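PDB 3H35: DUF4393 domain-containing protein from Alcanivorax borkumensis, which is of unknown function but belongs to the abortive infection alpha family and may take part in bacterial defence against phage. Local coordinates for residues A72-Y77 with L155-E160. Sequence-based numbering, arbitrary orientation.
Sequences ALLTLY and LSIRRE
Leu73, Thr75 and Tyr77 pair through their backbones with Glu160, Arg158 and Ser156 as antiparallel hydrogen-bonded pairs, two bonds to each pair. These are the central strands of a four-stranded antiparallel sheet; strand 87-91 flanks 71-77, and strand 119-123 flanks 156-164. The straightest bond runs from Tyr77 N to Ser156 O (2.9 Å, 174° at the hydrogen).

The face bearing Leu74, Leu76, Ile157 and Arg159 is mainly apolar. Leu76 runs alongside Ile157, with Leu76 CD2 3.6 Å from Ile157 CG1. Leu74 CD2 touches both Ile157 CG2 and Arg159 CG. Helices 129-137 and 139-151 pack on this side, and Arg159 forms a salt bridge with Glu136.

The other face centres on the Glu160 carboxylate. Glu160 CG lies beside the backbone N (chi1 -62°), and the straight chain beyond it (chi2 -178°) takes the carboxylate to Thr75 and Tyr77. Thr75 OG1 donates to Glu160 OE1; the modelled 2.5 Å is very short, so its exact length is doubtful. Tyr77 OH donates to the syn side of Glu160 OE2 at 2.7 Å, with ring and carboxylate nearly perpendicular. Arg158 NH2, from the same strand, forms a salt bridge to the anti side of Glu160 OE2, also at 2.7 Å. Tyr77 CE2 rests 3.7 Å from Arg158 CB.

Arg90 forms a salt bridge with Glu160 OE1, and Asp123 one with Arg158. Two hydroxyls and two arginines thus hold the buried carboxylate, probably favouring its ionised form.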
ATOM      1  N   ALA A  72     -12.492  -5.211 -17.047  1.00 26.74           N
ATOM      2  CA  ALA A  72     -11.457  -6.226 -17.171  1.00 27.13           C
ATOM      3  C   ALA A  72     -10.176  -5.741 -16.500  1.00 26.70           C
ATOM      4  O   ALA A  72      -9.778  -4.572 -16.629  1.00 26.92           O
ATOM      5  CB  ALA A  72     -11.195  -6.593 -18.649  1.00 27.67           C
ATOM      6  N   LEU A  73      -9.541  -6.640 -15.772  1.00 26.48           N
ATOM      7  CA  LEU A  73      -8.305  -6.370 -15.083  1.00 26.68           C
ATOM      8  C   LEU A  73      -7.339  -7.489 -15.353  1.00 27.28           C
ATOM      9  O   LEU A  73      -7.669  -8.654 -15.200  1.00 27.86           O
ATOM     10  CB  LEU A  73      -8.586  -6.307 -13.563  1.00 26.89           C
ATOM     11  CG  LEU A  73      -7.477  -5.809 -12.632  1.00 27.51           C
ATOM     12  CD1 LEU A  73      -7.080  -4.364 -13.013  1.00 25.20           C
ATOM     13  CD2 LEU A  73      -7.950  -5.904 -11.181  1.00 27.54           C
ATOM     14  N   LEU A  74      -6.149  -7.153 -15.783  1.00 27.65           N
ATOM     15  CA  LEU A  74      -5.080  -8.151 -15.862  1.00 28.31           C
ATOM     16  C   LEU A  74      -4.144  -7.885 -14.710  1.00 27.81           C
ATOM     17  O   LEU A  74      -3.719  -6.748 -14.490  1.00 28.39           O
ATOM     18  CB  LEU A  74      -4.292  -8.040 -17.181  1.00 28.52           C
ATOM     19  CG  LEU A  74      -5.006  -8.232 -18.522  1.00 29.28           C
ATOM     20  CD1 LEU A  74      -3.944  -8.101 -19.659  1.00 28.98           C
ATOM     21  CD2 LEU A  74      -5.736  -9.562 -18.558  1.00 28.32           C
ATOM     22  N   THR A  75      -3.850  -8.920 -13.951  1.00 27.82           N
ATOM     23  CA  THR A  75      -2.945  -8.802 -12.837  1.00 27.26           C
ATOM     24  C   THR A  75      -1.732  -9.695 -13.077  1.00 27.18           C
ATOM     25  O   THR A  75      -1.871 -10.862 -13.416  1.00 26.98           O
ATOM     26  CB  THR A  75      -3.681  -9.187 -11.537  1.00 28.59           C
ATOM     27  OG1 THR A  75      -4.854  -8.348 -11.356  1.00 27.34           O
ATOM     28  CG2 THR A  75      -2.747  -9.082 -10.365  1.00 25.28           C
ATOM     29  N   LEU A  76      -0.546  -9.126 -12.935  1.00 26.08           N
ATOM     30  CA  LEU A  76       0.686  -9.865 -13.003  1.00 25.40           C
ATOM     31  C   LEU A  76       1.097 -10.197 -11.597  1.00 26.48           C
ATOM     32  O   LEU A  76       1.294  -9.312 -10.740  1.00 25.03           O
ATOM     33  CB  LEU A  76       1.774  -9.074 -13.718  1.00 24.56           C
ATOM     34  CG  LEU A  76       1.524  -8.791 -15.194  1.00 25.60           C
ATOM     35  CD1 LEU A  76       2.661  -7.910 -15.787  1.00 25.94           C
ATOM     36  CD2 LEU A  76       1.345 -10.089 -16.000  1.00 26.15           C
ATOM     37  N   TYR A  77       1.198 -11.507 -11.377  1.00 27.01           N
ATOM     38  CA  TYR A  77       1.605 -12.106 -10.138  1.00 26.92           C
ATOM     39  C   TYR A  77       2.995 -12.679 -10.253  1.00 27.91           C
ATOM     40  O   TYR A  77       3.347 -13.294 -11.261  1.00 26.48           O
ATOM     41  CB  TYR A  77       0.686 -13.268  -9.798  1.00 27.10           C
ATOM     42  CG  TYR A  77      -0.628 -12.860  -9.242  1.00 27.84           C
ATOM     43  CD1 TYR A  77      -0.800 -12.666  -7.888  1.00 31.89           C
ATOM     44  CD2 TYR A  77      -1.707 -12.657 -10.068  1.00 31.88           C
ATOM     45  CE1 TYR A  77      -2.060 -12.277  -7.358  1.00 34.50           C
ATOM     46  CE2 TYR A  77      -2.962 -12.280  -9.561  1.00 33.70           C
ATOM     47  CZ  TYR A  77      -3.121 -12.086  -8.210  1.00 33.68           C
ATOM     48  OH  TYR A  77      -4.340 -11.702  -7.738  1.00 35.63           O
ATOM     49  N   LEU A 155       6.334 -15.476 -13.410  1.00 26.22           N
ATOM     50  CA  LEU A 155       5.303 -14.423 -13.511  1.00 26.27           C
ATOM     51  C   LEU A 155       4.104 -14.924 -14.298  1.00 26.41           C
ATOM     52  O   LEU A 155       4.255 -15.485 -15.382  1.00 24.31           O
ATOM     53  CB  LEU A 155       5.864 -13.215 -14.274  1.00 25.93           C
ATOM     54  CG  LEU A 155       5.114 -11.903 -14.228  1.00 27.11           C
ATOM     55  CD1 LEU A 155       5.275 -11.254 -12.841  1.00 28.93           C
ATOM     56  CD2 LEU A 155       5.616 -10.949 -15.327  1.00 26.12           C
ATOM     57  N   SER A 156       2.915 -14.686 -13.783  1.00 27.02           N
ATOM     58  CA  SER A 156       1.719 -15.073 -14.523  1.00 27.03           C
ATOM     59  C   SER A 156       0.699 -13.959 -14.618  1.00 27.26           C
ATOM     60  O   SER A 156       0.549 -13.121 -13.685  1.00 27.55           O
ATOM     61  CB  SER A 156       1.065 -16.321 -13.893  1.00 26.45           C
ATOM     62  OG  SER A 156       0.781 -16.092 -12.533  1.00 25.37           O
ATOM     63  N   ILE A 157      -0.034 -13.994 -15.722  1.00 27.35           N
ATOM     64  CA  ILE A 157      -1.197 -13.137 -15.911  1.00 27.69           C
ATOM     65  C   ILE A 157      -2.369 -13.830 -15.301  1.00 28.24           C
ATOM     66  O   ILE A 157      -2.604 -15.005 -15.557  1.00 27.85           O
ATOM     67  CB  ILE A 157      -1.583 -12.954 -17.371  1.00 27.75           C
ATOM     68  CG1 ILE A 157      -0.411 -12.362 -18.161  1.00 28.57           C
ATOM     69  CG2 ILE A 157      -2.836 -12.038 -17.464  1.00 27.27           C
ATOM     70  CD1 ILE A 157      -0.673 -12.122 -19.637  1.00 27.97           C
ATOM     71  N   ARG A 158      -3.133 -13.089 -14.521  1.00 28.60           N
ATOM     72  CA  ARG A 158      -4.414 -13.558 -14.081  1.00 29.21           C
ATOM     73  C   ARG A 158      -5.477 -12.573 -14.474  1.00 28.83           C
ATOM     74  O   ARG A 158      -5.355 -11.381 -14.187  1.00 28.59           O
ATOM     75  CB  ARG A 158      -4.442 -13.765 -12.575  1.00 29.34           C
ATOM     76  CG  ARG A 158      -5.706 -14.439 -12.120  1.00 31.62           C
ATOM     77  CD  ARG A 158      -5.606 -14.864 -10.643  1.00 37.09           C
ATOM     78  NE  ARG A 158      -6.745 -15.691 -10.220  1.00 39.58           N
ATOM     79  CZ  ARG A 158      -7.806 -15.247  -9.537  1.00 42.77           C
ATOM     80  NH1 ARG A 158      -8.780 -16.090  -9.197  1.00 43.19           N
ATOM     81  NH2 ARG A 158      -7.907 -13.977  -9.176  1.00 42.49           N
ATOM     82  N   ARG A 159      -6.516 -13.086 -15.126  1.00 28.32           N
ATOM     83  CA  ARG A 159      -7.658 -12.303 -15.505  1.00 29.01           C
ATOM     84  C   ARG A 159      -8.580 -12.112 -14.303  1.00 28.81           C
ATOM     85  O   ARG A 159      -9.051 -13.053 -13.692  1.00 28.39           O
ATOM     86  CB  ARG A 159      -8.416 -12.944 -16.653  1.00 29.05           C
ATOM     87  CG  ARG A 159      -7.649 -12.973 -17.978  1.00 30.03           C
ATOM     88  CD  ARG A 159      -8.379 -13.855 -18.960  1.00 32.72           C
ATOM     89  NE  ARG A 159      -7.896 -13.693 -20.320  1.00 34.40           N
ATOM     90  CZ  ARG A 159      -8.480 -14.230 -21.377  1.00 34.99           C
ATOM     91  NH1 ARG A 159      -9.577 -14.976 -21.239  1.00 37.82           N
ATOM     92  NH2 ARG A 159      -7.986 -13.996 -22.575  1.00 35.85           N
ATOM     93  N   GLU A 160      -8.822 -10.847 -13.986  1.00 28.46           N
ATOM     94  CA  GLU A 160      -9.628 -10.479 -12.845  1.00 28.24           C
ATOM     95  C   GLU A 160     -10.632  -9.376 -13.255  1.00 27.56           C
ATOM     96  O   GLU A 160     -10.710  -8.971 -14.425  1.00 27.20           O
ATOM     97  CB  GLU A 160      -8.698 -10.044 -11.708  1.00 27.78           C
ATOM     98  CG  GLU A 160      -7.746 -11.175 -11.242  1.00 29.09           C
ATOM     99  CD  GLU A 160      -6.839 -10.785 -10.088  1.00 29.14           C
ATOM    100  OE1 GLU A 160      -6.493  -9.590  -9.940  1.00 30.12           O
ATOM    101  OE2 GLU A 160      -6.464 -11.690  -9.323  1.00 31.23           O
TER